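Local coordinates for protein Lys-gingipain W83 (PDB 6I9A) that cleaves proteins after lysine residues as a secreted cysteine protease and possible virulence factor of Porphyromonas gingivalis, here the catalytic subunit with an inhibitor bound, at residues 140-144 / 145-149; 158-161 / 162-165; 226-229 / 230-233; 281-285 / 286-290; 438-441 / 442-445. All blocks are in the same frame, centred on the assembly; numbering follows the deposited sequence.

Interaction 1 of 5, residues 140-144 / 145-149; sequences EKATM and PDKSY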
# COMPACT_ATOMS: atom_id res chain seq x y z
N GLU A 140 3.70 -7.11 -8.97
CA GLU A 140 3.71 -5.90 -9.80
C GLU A 140 4.11 -6.15 -11.26
O GLU A 140 3.64 -5.45 -12.15
CB GLU A 140 4.65 -4.85 -9.21
CG GLU A 140 4.21 -4.35 -7.84
CD GLU A 140 4.87 -3.02 -7.54
OE1 GLU A 140 6.12 -2.95 -7.51
OE2 GLU A 140 4.14 -2.03 -7.30
N LYS A 141 5.00 -7.12 -11.48
CA LYS A 141 5.39 -7.50 -12.84
C LYS A 141 4.40 -8.51 -13.41
O LYS A 141 4.46 -8.82 -14.62
CB LYS A 141 6.79 -8.12 -12.86
CG LYS A 141 7.85 -7.09 -12.49
CD LYS A 141 9.22 -7.76 -12.64
CE LYS A 141 10.36 -6.80 -12.49
NZ LYS A 141 11.62 -7.44 -13.03
N ALA A 142 3.45 -9.00 -12.57
CA ALA A 142 2.42 -9.96 -12.98
C ALA A 142 3.00 -11.18 -13.66
O ALA A 142 2.54 -11.61 -14.71
CB ALA A 142 1.37 -9.29 -13.87
N THR A 143 4.00 -11.78 -12.97
CA THR A 143 4.67 -12.98 -13.49
C THR A 143 4.11 -14.25 -12.85
O THR A 143 4.68 -15.33 -13.04
CB THR A 143 6.18 -12.87 -13.24
OG1 THR A 143 6.37 -12.71 -11.84
CG2 THR A 143 6.83 -11.76 -14.04
N MET A 144 2.99 -14.15 -12.10
CA MET A 144 2.44 -15.35 -11.48
C MET A 144 1.84 -16.28 -12.55
O MET A 144 1.21 -15.79 -13.51
CB MET A 144 1.36 -14.96 -10.43
CG MET A 144 0.12 -14.30 -10.99
SD MET A 144 0.27 -12.54 -11.48
CE MET A 144 0.35 -11.69 -9.89
N PRO A 145 1.97 -17.61 -12.34
CA PRO A 145 1.38 -18.58 -13.31
C PRO A 145 -0.15 -18.83 -13.16
O PRO A 145 -0.76 -19.44 -14.06
CB PRO A 145 2.13 -19.88 -13.03
CG PRO A 145 2.51 -19.80 -11.58
CD PRO A 145 2.81 -18.30 -11.33
N ASP A 146 -0.75 -18.46 -12.02
CA ASP A 146 -2.20 -18.61 -11.83
C ASP A 146 -2.77 -17.20 -11.57
O ASP A 146 -3.17 -16.93 -10.43
CB ASP A 146 -2.59 -19.63 -10.70
CG ASP A 146 -4.12 -19.74 -10.50
OD1 ASP A 146 -4.85 -19.34 -11.40
OD2 ASP A 146 -4.57 -20.23 -9.40
N LYS A 147 -3.09 -16.46 -12.67
CA LYS A 147 -3.70 -15.09 -12.47
C LYS A 147 -5.15 -15.18 -12.00
O LYS A 147 -5.66 -14.18 -11.49
CB LYS A 147 -3.55 -14.24 -13.74
CG LYS A 147 -2.06 -14.06 -14.06
CD LYS A 147 -1.85 -13.32 -15.34
CE LYS A 147 -0.39 -12.91 -15.51
NZ LYS A 147 0.58 -14.07 -15.65
N SER A 148 -5.79 -16.35 -12.12
CA SER A 148 -7.18 -16.46 -11.67
C SER A 148 -7.34 -16.16 -10.16
O SER A 148 -8.44 -15.81 -9.74
CB SER A 148 -7.77 -17.82 -12.00
OG SER A 148 -7.30 -18.81 -11.11
N TYR A 149 -6.27 -16.31 -9.37
CA TYR A 149 -6.38 -16.04 -7.92
C TYR A 149 -6.75 -14.57 -7.71
O TYR A 149 -7.27 -14.22 -6.65
CB TYR A 149 -5.13 -16.46 -7.15
CG TYR A 149 -4.10 -15.37 -6.93
CD1 TYR A 149 -3.22 -14.98 -7.94
CD2 TYR A 149 -4.03 -14.71 -5.71
CE1 TYR A 149 -2.30 -13.97 -7.74
CE2 TYR A 149 -3.11 -13.69 -5.49
CZ TYR A 149 -2.24 -13.33 -6.50
OH TYR A 149 -1.31 -12.32 -6.35
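Met144 and Lys147 cross at about a right angle, and their chains touch where Met144 CG comes 3.8 Å from Lys147 CG. The methionine is the dense part of the contact. Its CG stands between the backbone N and the carbonyl carbon (chi1 66°), and two further bends fold the chain back, so that CE ends 4.0 Å from Tyr149 OH and CG meets the edge of the tyrosine ring near its plane. Tyr149 OH is itself hydrogen-bonded to the carbonyl of Tyr241, which fixes the far end of that ring, while Met138 of helix 126-141 packs on Met144 as well. That helix ends just before, in a Schellman motif with Ala142 as its C-prime residue at positive phi; the chain then runs through a loop into a 3-10 segment at 147-149. Toward solvent the contact thins out. Pro145 and Thr143 are exposed, and what spans this side is the Lys147 chain, extended until a bend at its last torsion (chi4 65°). Its NZ gives a hydrogen bond of 2.8 Å to Met144 O, in the carbonyl plane, and a weak one of 3.3 Å to Ala142 O.

Interaction 2 of 5, residues 158-161 / 162-165; sequences GADY and SWNS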
# COMPACT_ATOMS: atom_id res chain seq x y z
N GLY A 158 -15.48 -11.18 12.02
CA GLY A 158 -15.17 -12.11 13.09
C GLY A 158 -16.08 -12.00 14.29
O GLY A 158 -17.04 -11.22 14.33
N ALA A 159 -15.73 -12.77 15.31
CA ALA A 159 -16.62 -12.95 16.47
C ALA A 159 -16.60 -11.78 17.43
O ALA A 159 -15.55 -11.26 17.79
CB ALA A 159 -16.21 -14.20 17.23
N ASP A 160 -17.80 -11.38 17.86
CA ASP A 160 -18.03 -10.45 18.97
C ASP A 160 -19.49 -10.52 19.27
O ASP A 160 -20.31 -10.25 18.39
CB ASP A 160 -17.57 -9.01 18.67
CG ASP A 160 -17.69 -8.17 19.92
OD1 ASP A 160 -18.84 -7.88 20.32
OD2 ASP A 160 -16.65 -7.78 20.49
N TYR A 161 -19.86 -10.85 20.53
CA TYR A 161 -21.27 -11.15 20.82
C TYR A 161 -22.20 -10.02 20.38
O TYR A 161 -23.30 -10.28 19.86
CB TYR A 161 -21.47 -11.46 22.31
CG TYR A 161 -20.65 -12.67 22.75
CD1 TYR A 161 -20.95 -13.95 22.28
CD2 TYR A 161 -19.54 -12.51 23.56
CE1 TYR A 161 -20.16 -15.05 22.66
CE2 TYR A 161 -18.75 -13.60 23.95
CZ TYR A 161 -19.06 -14.87 23.48
OH TYR A 161 -18.23 -15.91 23.87
N SER A 162 -21.79 -8.76 20.66
CA SER A 162 -22.66 -7.63 20.30
C SER A 162 -22.28 -6.95 18.99
O SER A 162 -23.18 -6.54 18.25
CB SER A 162 -22.72 -6.58 21.41
OG SER A 162 -21.47 -5.93 21.64
N TRP A 163 -20.98 -6.83 18.70
CA TRP A 163 -20.56 -6.02 17.55
C TRP A 163 -20.55 -6.77 16.24
O TRP A 163 -20.56 -6.12 15.19
CB TRP A 163 -19.16 -5.43 17.80
CG TRP A 163 -19.11 -4.35 18.84
CD1 TRP A 163 -18.65 -4.47 20.13
CD2 TRP A 163 -19.46 -2.98 18.65
NE1 TRP A 163 -18.75 -3.25 20.77
CE2 TRP A 163 -19.25 -2.32 19.88
CE3 TRP A 163 -20.01 -2.25 17.58
CZ2 TRP A 163 -19.51 -0.95 20.07
CZ3 TRP A 163 -20.22 -0.88 17.74
CH2 TRP A 163 -20.03 -0.27 18.99
N ASN A 164 -20.52 -8.12 16.24
CA ASN A 164 -20.52 -8.79 14.94
C ASN A 164 -21.78 -8.41 14.15
O ASN A 164 -21.69 -8.11 12.96
CB ASN A 164 -20.42 -10.32 15.18
CG ASN A 164 -20.79 -11.10 13.95
OD1 ASN A 164 -21.97 -11.32 13.65
ND2 ASN A 164 -19.78 -11.42 13.12
N SER A 165 -22.96 -8.40 14.80
CA SER A 165 -24.16 -8.07 14.02
C SER A 165 -24.30 -6.58 13.79
O SER A 165 -24.88 -6.15 12.77
CB SER A 165 -25.41 -8.60 14.74
OG SER A 165 -25.59 -8.00 16.02
O HOH W 1 -23.82 -9.73 17.22
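Asp160 receives the first turn of helix 163-178 on its carboxylate, a side-chain cap just after strand 152-157 of the six-stranded mixed sheet in the catalytic domain. Ser162 comes first: its backbone N makes a weak, bent bond to Asp160 OD1. Trp163 N then gives the same oxygen a much straighter one, 2.9 Å long with an N-H...O angle of 171°, arriving from above the carboxylate plane. With Asp160 CG anti to the backbone N (chi1 -174°), the carboxylate lies alongside the Trp163 side chain, and OD1 sits at the indole edge, 3.4 Å from Trp163 CD1. The other oxygen, OD2, is hydrogen-bonded to NE2 of His216, the probable catalytic proton donor, so one carboxylate joins the helix start to that histidine; Trp163 itself touches the bound inhibitor and stacks on Trp285. Asn164 follows, its backbone N bonded to Asp160 O at 3.0 Å. Its side-chain amide turns back along the loop, where ND2 reaches Gly158 O at 3.0 Å from above the carbonyl plane, while OD1 accepts from Gln169. At Ser165 the link is through water, which accepts from Ser165 N at 2.9 Å and donates to Tyr161 O at 2.7 Å.

Interaction 3 of 5, residues 226-229 / 230-233; sequences LLTT and SQLK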
# COMPACT_ATOMS: atom_id res chain seq x y z
N LEU A 226 -9.45 -17.73 14.58
CA LEU A 226 -8.07 -17.61 14.89
C LEU A 226 -7.14 -17.91 13.72
O LEU A 226 -7.21 -18.97 13.07
CB LEU A 226 -7.75 -18.60 16.04
CG LEU A 226 -6.30 -18.61 16.56
CD1 LEU A 226 -5.96 -17.27 17.28
CD2 LEU A 226 -6.07 -19.76 17.55
N LEU A 227 -6.20 -16.97 13.50
CA LEU A 227 -5.10 -17.14 12.54
C LEU A 227 -3.88 -16.60 13.21
O LEU A 227 -3.76 -15.39 13.41
CB LEU A 227 -5.38 -16.41 11.24
CG LEU A 227 -4.32 -16.54 10.14
CD1 LEU A 227 -4.17 -17.98 9.64
CD2 LEU A 227 -4.63 -15.59 8.99
N THR A 228 -2.98 -17.48 13.61
CA THR A 228 -1.79 -17.05 14.35
C THR A 228 -0.57 -16.86 13.45
O THR A 228 -0.52 -17.40 12.33
CB THR A 228 -1.42 -18.09 15.42
OG1 THR A 228 -0.98 -19.26 14.72
CG2 THR A 228 -2.58 -18.41 16.37
N THR A 229 0.49 -16.25 14.00
CA THR A 229 1.77 -16.13 13.27
C THR A 229 2.33 -17.53 12.94
O THR A 229 2.91 -17.74 11.85
CB THR A 229 2.77 -15.26 14.06
OG1 THR A 229 2.88 -15.72 15.42
CG2 THR A 229 2.42 -13.78 14.01
N SER A 230 2.17 -18.51 13.85
CA SER A 230 2.65 -19.86 13.54
C SER A 230 1.91 -20.43 12.32
O SER A 230 2.52 -21.07 11.44
CB SER A 230 2.51 -20.77 14.76
OG SER A 230 3.45 -20.35 15.74
N GLN A 231 0.61 -20.18 12.20
CA GLN A 231 -0.17 -20.62 11.06
C GLN A 231 0.21 -19.86 9.77
O GLN A 231 0.24 -20.45 8.68
CB GLN A 231 -1.66 -20.46 11.36
CG GLN A 231 -2.13 -21.55 12.35
CD GLN A 231 -3.51 -21.31 12.88
OE1 GLN A 231 -3.95 -20.20 13.07
NE2 GLN A 231 -4.20 -22.39 13.21
N LEU A 232 0.58 -18.58 9.91
CA LEU A 232 1.04 -17.84 8.72
C LEU A 232 2.27 -18.52 8.13
O LEU A 232 2.42 -18.55 6.90
CB LEU A 232 1.41 -16.41 9.08
CG LEU A 232 0.25 -15.54 9.56
CD1 LEU A 232 0.78 -14.13 9.89
CD2 LEU A 232 -0.88 -15.44 8.49
N LYS A 233 3.15 -19.04 8.97
CA LYS A 233 4.39 -19.65 8.49
C LYS A 233 4.13 -20.95 7.72
O LYS A 233 5.01 -21.43 6.99
CB LYS A 233 5.32 -19.89 9.67
CG LYS A 233 5.83 -18.58 10.28
CD LYS A 233 6.52 -18.83 11.61
CE LYS A 233 6.84 -17.49 12.31
NZ LYS A 233 7.56 -17.71 13.61
O HOH W 2 -6.56 -21.53 14.42
O HOH W 3 4.88 -17.90 15.55
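The chain passes straight from strand 226-228 into the short helix 229-232, with Thr228 at the N-cap and Leu232 N already bonded to Thr228 O at 2.9 Å. Thr228 and Gln231 form a capping box, each side chain serving the other's backbone. Thr228 OG1, set between its backbone N and carbonyl carbon (chi1 68°), accepts from Gln231 N at 3.1 Å with an N-H...O angle of 159°. In return the Gln231 chain runs extended beyond CG and lays its amide beside the end of the strand, where OE1 accepts from Thr228 N at 2.9 Å, the donor tilted 16° from the plane of the side-chain carbonyl. The other end of the same amide reaches further back: Gln231 NE2 donates to a water that in turn donates to Leu226 O. On the buried side Leu227 and Leu232 cross at about a right angle and meet through their methyls, CD2 of Leu227 lying 3.8 Å from CD2 of Leu232; Phe261, Val264 and Ile265 of helix 261-267 pack against Leu232 too. Toward solvent a second water touches Thr229 OG1 at 3.0 Å and Ser230 OG at 2.8 Å, with a weak bond from Lys233 NZ. Gln231 and Ser230 each have two deposited conformers, and their side-chain and water bonds belong to one of them. In that conformer the reciprocal pair supplies acceptors to Gln231 N and Thr228 N, while a water bridges the polar groups on the outer side.

Interaction 4 of 5, residues 281-285 / 286-290; sequences PNSYW and GEDYY. With H8E (benzyl-N-[(2S)-1-[[(3S)-7-amino-1-(benzylamino)-1,2-dioxoheptan-3-yl]amino]-5-(2-methyl-2-phenylhydrazinyl)-1,5-dioxopentan-2-yl]carbamate), chain I.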
# COMPACT_ATOMS: atom_id res chain seq x y z
N PRO A 281 -1.77 0.20 17.97
CA PRO A 281 -2.49 0.12 19.26
C PRO A 281 -3.82 -0.60 19.03
O PRO A 281 -4.13 -1.15 17.95
CB PRO A 281 -2.72 1.57 19.59
CG PRO A 281 -3.07 2.18 18.23
CD PRO A 281 -2.04 1.50 17.32
N ASN A 282 -4.69 -0.56 20.03
CA ASN A 282 -6.05 -1.06 19.84
C ASN A 282 -6.75 -0.28 18.75
O ASN A 282 -6.51 0.93 18.60
CB ASN A 282 -6.85 -0.87 21.15
CG ASN A 282 -6.32 -1.74 22.28
OD1 ASN A 282 -5.55 -2.67 22.07
ND2 ASN A 282 -6.77 -1.46 23.51
N SER A 283 -7.61 -0.93 18.00
CA SER A 283 -8.51 -0.21 17.10
C SER A 283 -9.89 -0.21 17.74
O SER A 283 -10.09 -0.89 18.76
CB SER A 283 -8.52 -0.76 15.67
OG SER A 283 -9.23 -1.98 15.61
N TYR A 284 -10.83 0.56 17.18
CA TYR A 284 -12.14 0.70 17.82
C TYR A 284 -13.24 0.40 16.86
O TYR A 284 -13.15 0.66 15.65
CB TYR A 284 -12.30 2.15 18.36
CG TYR A 284 -11.48 2.35 19.60
CD1 TYR A 284 -10.10 2.58 19.53
CD2 TYR A 284 -12.06 2.24 20.86
CE1 TYR A 284 -9.33 2.64 20.69
CE2 TYR A 284 -11.29 2.30 22.02
CZ TYR A 284 -9.95 2.54 21.93
OH TYR A 284 -9.26 2.64 23.12
N TRP A 285 -14.33 -0.16 17.40
CA TRP A 285 -15.43 -0.58 16.53
C TRP A 285 -16.01 0.57 15.73
O TRP A 285 -16.33 0.38 14.55
CB TRP A 285 -16.52 -1.26 17.37
CG TRP A 285 -16.18 -2.67 17.76
CD1 TRP A 285 -15.70 -3.10 18.96
CD2 TRP A 285 -16.24 -3.84 16.91
NE1 TRP A 285 -15.49 -4.47 18.93
CE2 TRP A 285 -15.81 -4.94 17.69
CE3 TRP A 285 -16.64 -4.07 15.58
CZ2 TRP A 285 -15.77 -6.24 17.20
CZ3 TRP A 285 -16.61 -5.37 15.09
CH2 TRP A 285 -16.17 -6.43 15.90
N GLY A 286 -16.25 1.73 16.35
CA GLY A 286 -16.88 2.82 15.60
C GLY A 286 -16.02 3.38 14.50
O GLY A 286 -16.38 3.38 13.33
N GLU A 287 -14.79 3.82 14.86
CA GLU A 287 -13.89 4.37 13.83
C GLU A 287 -13.57 3.32 12.77
O GLU A 287 -13.49 3.70 11.61
CB GLU A 287 -12.61 4.93 14.41
CG GLU A 287 -12.67 6.38 14.88
CD GLU A 287 -13.28 6.63 16.24
OE1 GLU A 287 -13.93 5.72 16.81
OE2 GLU A 287 -13.09 7.77 16.74
N ASP A 288 -13.40 2.03 13.13
CA ASP A 288 -13.11 1.05 12.07
C ASP A 288 -14.30 0.90 11.13
O ASP A 288 -14.13 0.59 9.94
CB ASP A 288 -12.75 -0.32 12.64
CG ASP A 288 -11.30 -0.54 13.01
OD1 ASP A 288 -10.47 0.41 12.85
OD2 ASP A 288 -10.98 -1.68 13.39
N TYR A 289 -15.55 1.05 11.66
CA TYR A 289 -16.74 0.98 10.79
C TYR A 289 -16.65 2.08 9.71
O TYR A 289 -16.79 1.82 8.53
CB TYR A 289 -17.98 1.08 11.67
CG TYR A 289 -19.34 0.92 11.04
CD1 TYR A 289 -19.57 0.02 10.00
CD2 TYR A 289 -20.44 1.53 11.62
CE1 TYR A 289 -20.87 -0.21 9.54
CE2 TYR A 289 -21.73 1.25 11.20
CZ TYR A 289 -21.94 0.38 10.16
OH TYR A 289 -23.23 0.09 9.71
N TYR A 290 -16.43 3.30 10.16
CA TYR A 290 -16.32 4.41 9.21
C TYR A 290 -15.14 4.22 8.27
O TYR A 290 -15.24 4.51 7.08
CB TYR A 290 -16.14 5.77 9.95
CG TYR A 290 -17.16 6.00 11.04
CD1 TYR A 290 -18.52 5.79 10.81
CD2 TYR A 290 -16.78 6.49 12.29
CE1 TYR A 290 -19.46 5.98 11.82
CE2 TYR A 290 -17.70 6.71 13.30
CZ TYR A 290 -19.04 6.46 13.05
OH TYR A 290 -19.95 6.68 14.06
CAQ H8E I . -7.11 -9.96 22.02
CAK H8E I . -7.05 -11.37 21.93
CAH H8E I . -8.23 -12.11 21.89
CAL H8E I . -9.47 -11.50 21.97
CAR H8E I . -9.50 -10.12 22.08
CBO H8E I . -8.36 -9.33 22.07
CBA H8E I . -8.50 -7.93 22.23
NBE H8E I . -8.72 -7.22 20.96
CBL H8E I . -9.47 -6.09 20.86
OAE H8E I . -10.12 -5.67 21.83
CBN H8E I . -9.48 -5.40 19.50
OAG H8E I . -9.11 -6.16 18.55
CBS H8E I . -10.80 -4.61 19.26
CBB H8E I . -11.07 -4.32 17.78
CAY H8E I . -12.42 -3.64 17.54
CAX H8E I . -12.63 -3.10 16.12
CAW H8E I . -12.84 -4.22 15.11
NAB H8E I . -13.07 -3.62 13.76
NBG H8E I . -10.87 -3.36 20.03
C H8E I . -11.79 -3.04 20.94
O H8E I . -12.70 -3.76 21.31
CA H8E I . -11.50 -1.72 21.64
N H8E I . -12.70 -1.12 22.22
CBK H8E I . -13.70 -0.62 21.45
OAD H8E I . -13.67 -0.78 20.22
OBI H8E I . -14.62 -0.01 22.09
CBD H8E I . -15.80 0.49 21.35
CBP H8E I . -16.85 0.93 22.26
CAS H8E I . -17.03 2.28 22.59
CAM H8E I . -18.07 2.73 23.46
CAI H8E I . -18.86 1.73 24.05
CAN H8E I . -18.63 0.39 23.77
CAT H8E I . -17.65 -0.03 22.89
CB H8E I . -10.47 -1.96 22.76
CG H8E I . -10.96 -2.97 23.83
CD H8E I . -9.82 -3.45 24.68
OE1 H8E I . -9.43 -2.78 25.64
NE2 H8E I . -9.27 -4.59 24.23
NBT H8E I . -8.09 -5.13 24.77
CAA H8E I . -6.99 -5.20 23.77
CBQ H8E I . -8.30 -6.15 25.75
CAU H8E I . -7.35 -7.15 25.99
CAO H8E I . -7.56 -8.10 26.99
CAJ H8E I . -8.72 -8.05 27.75
CAP H8E I . -9.69 -7.09 27.50
CAV H8E I . -9.48 -6.13 26.52
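Ser283 OG and the inhibitor's lysine-like amine converge on one oxygen, Asp288 OD2: the hydroxyl donates at 2.8 Å from above the carboxylate plane, and H8E NAB donates at 2.9 Å. The aliphatic part leading to that amine passes over a face of the Trp285 indole, with CAY of H8E 3.4 Å above the ring plane and offset toward its rim. Trp285 CG stands opposite its own carbonyl carbon, beside the backbone N (chi1 -78°), which brings that face to the inhibitor. Along the inhibitor backbone, Ser283 O accepts from H8E NBG at 2.9 Å and Trp285 N donates to H8E OAD at 3.0 Å, while the Tyr284 ring turns a face to H8E CA. Behind this first shell, Tyr284 is the N-cap of helix 285-293, and its carbonyl takes Asp288 N at 2.9 Å, which sets the aspartate one turn into the helix. The second carboxylate oxygen, Asp288 OD1, is held by the hydroxyls of Tyr353 and Tyr357. A buried carboxylate beyond the indole face that carries the aliphatic chain, gripped on both oxygens, would suit a lysine ammonium group, consistent with the enzyme's strong preference for lysine at P1.

Interaction 5 of 5, residues 438-441 / 442-445; sequences ITRS and NYLP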
# COMPACT_ATOMS: atom_id res chain seq x y z
N ILE A 438 5.41 0.48 -18.98
CA ILE A 438 4.13 1.19 -18.97
C ILE A 438 3.23 0.55 -17.95
O ILE A 438 3.02 -0.67 -18.01
CB ILE A 438 3.46 1.20 -20.36
CG1 ILE A 438 4.45 1.66 -21.47
CG2 ILE A 438 2.17 2.06 -20.33
CD1 ILE A 438 3.83 1.55 -22.93
N THR A 439 2.75 1.35 -17.00
CA THR A 439 1.87 0.82 -15.94
C THR A 439 0.63 1.67 -15.86
O THR A 439 0.59 2.83 -16.29
CB THR A 439 2.61 0.83 -14.57
OG1 THR A 439 3.03 2.16 -14.24
CG2 THR A 439 3.82 -0.12 -14.52
N ARG A 440 -0.42 1.07 -15.32
CA ARG A 440 -1.67 1.77 -15.08
C ARG A 440 -2.43 1.00 -14.04
O ARG A 440 -2.39 -0.24 -14.05
CB ARG A 440 -2.49 1.90 -16.39
CG ARG A 440 -3.75 2.76 -16.24
CD ARG A 440 -4.48 2.93 -17.56
NE ARG A 440 -5.76 3.57 -17.28
CZ ARG A 440 -6.75 3.64 -18.16
NH1 ARG A 440 -6.60 3.15 -19.40
NH2 ARG A 440 -7.91 4.20 -17.81
N SER A 441 -3.17 1.69 -13.17
CA SER A 441 -3.95 0.99 -12.13
C SER A 441 -4.91 -0.03 -12.77
O SER A 441 -5.67 0.30 -13.68
CB SER A 441 -4.77 2.03 -11.36
OG SER A 441 -5.72 1.37 -10.51
N ASN A 442 -4.87 -1.25 -12.26
CA ASN A 442 -5.73 -2.35 -12.69
C ASN A 442 -5.44 -2.77 -14.15
O ASN A 442 -6.31 -3.35 -14.79
CB ASN A 442 -7.21 -2.12 -12.46
CG ASN A 442 -7.92 -3.43 -12.31
OD1 ASN A 442 -7.32 -4.43 -11.85
ND2 ASN A 442 -9.20 -3.46 -12.65
N TYR A 443 -4.20 -2.51 -14.63
CA TYR A 443 -3.72 -3.04 -15.90
C TYR A 443 -2.47 -3.84 -15.68
O TYR A 443 -1.63 -3.52 -14.82
CB TYR A 443 -3.39 -1.91 -16.90
CG TYR A 443 -4.60 -1.32 -17.58
CD1 TYR A 443 -5.49 -0.50 -16.88
CD2 TYR A 443 -4.88 -1.59 -18.92
CE1 TYR A 443 -6.64 0.01 -17.50
CE2 TYR A 443 -6.03 -1.10 -19.53
CZ TYR A 443 -6.88 -0.27 -18.83
OH TYR A 443 -8.02 0.20 -19.44
N LEU A 444 -2.30 -4.88 -16.48
CA LEU A 444 -1.05 -5.61 -16.50
C LEU A 444 0.06 -4.68 -16.99
O LEU A 444 -0.18 -3.87 -17.89
CB LEU A 444 -1.19 -6.81 -17.46
CG LEU A 444 -2.15 -7.89 -16.97
CD1 LEU A 444 -2.51 -8.86 -18.11
CD2 LEU A 444 -1.54 -8.69 -15.79
N PRO A 445 1.26 -4.81 -16.45
CA PRO A 445 2.37 -3.94 -16.91
C PRO A 445 2.85 -4.35 -18.30
O PRO A 445 2.75 -5.52 -18.69
CB PRO A 445 3.47 -4.20 -15.86
CG PRO A 445 3.21 -5.65 -15.38
CD PRO A 445 1.69 -5.78 -15.40
O HOH W 4 0.23 -1.18 -18.44
O HOH W 5 0.61 -1.81 -14.77
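The two segments run back on each other, their end-to-end directions 163° apart, through a type II beta turn from Arg440 to Tyr443 in which Tyr443 N donates to Arg440 O at 3.0 Å. Asn442 takes the positive-phi position of the turn, and its OD1 accepts from Arg369 N. Beyond it the two arms are joined by water: one molecule donates to both Ile438 O and Leu444 O, and another bridges Arg440 N and Tyr443 O. Farther along, Pro445 CA leans on Ile438 O in a CA-H...O contact of 3.5 Å. The side chains at the turn's two ends, Arg440 and Tyr443, lie side by side and point the same way. Arg440 has CG opposite its backbone N (chi1 -174°) and is extended on to NE, which carries CD over the face of the Tyr443 ring, 4.0 Å from the centroid, in a CH-pi contact. The guanidinium runs nearly parallel to the ring, the planes 12° apart, but offset, so that Tyr443 CE1 lies over its rim, 3.4 Å above the plane. Arg440 NH1 is hydrogen-bonded to Ser395 OG, and Lys373 adds a cation-pi contact to the tyrosine. Ser441 O meets the ring at its edge, 3.3 Å from Tyr443 CD1. The hairpin belongs to the C-terminal Ig-like domain, linking strand 432-439 to the edge strand 446-452; Thr439 pairs with Tyr399 of strand 399-404, and Leu444 touches Ala142 just after helix 126-141.

How the interactions relate
All five contacts are local and follow one another along the chain; none nests in or crosses another. Interaction 1 closes the loop between helix 126-141 and strand 152-157, interaction 2 the loop from that strand into helix 163-178. Interaction 3 turns a short strand into helix 229-232, and interaction 4 starts helix 285-293. Interactions 2 and 4 meet in space, their centres about 13 Å apart: Asp160 CB lies 3.6 Å from Trp285 CZ2, joining two helix starts at the active site. Interaction 5 reverses the chain in the Ig-like domain, and its Pro445 packs on the helix end of interaction 1, tying that domain to the catalytic one.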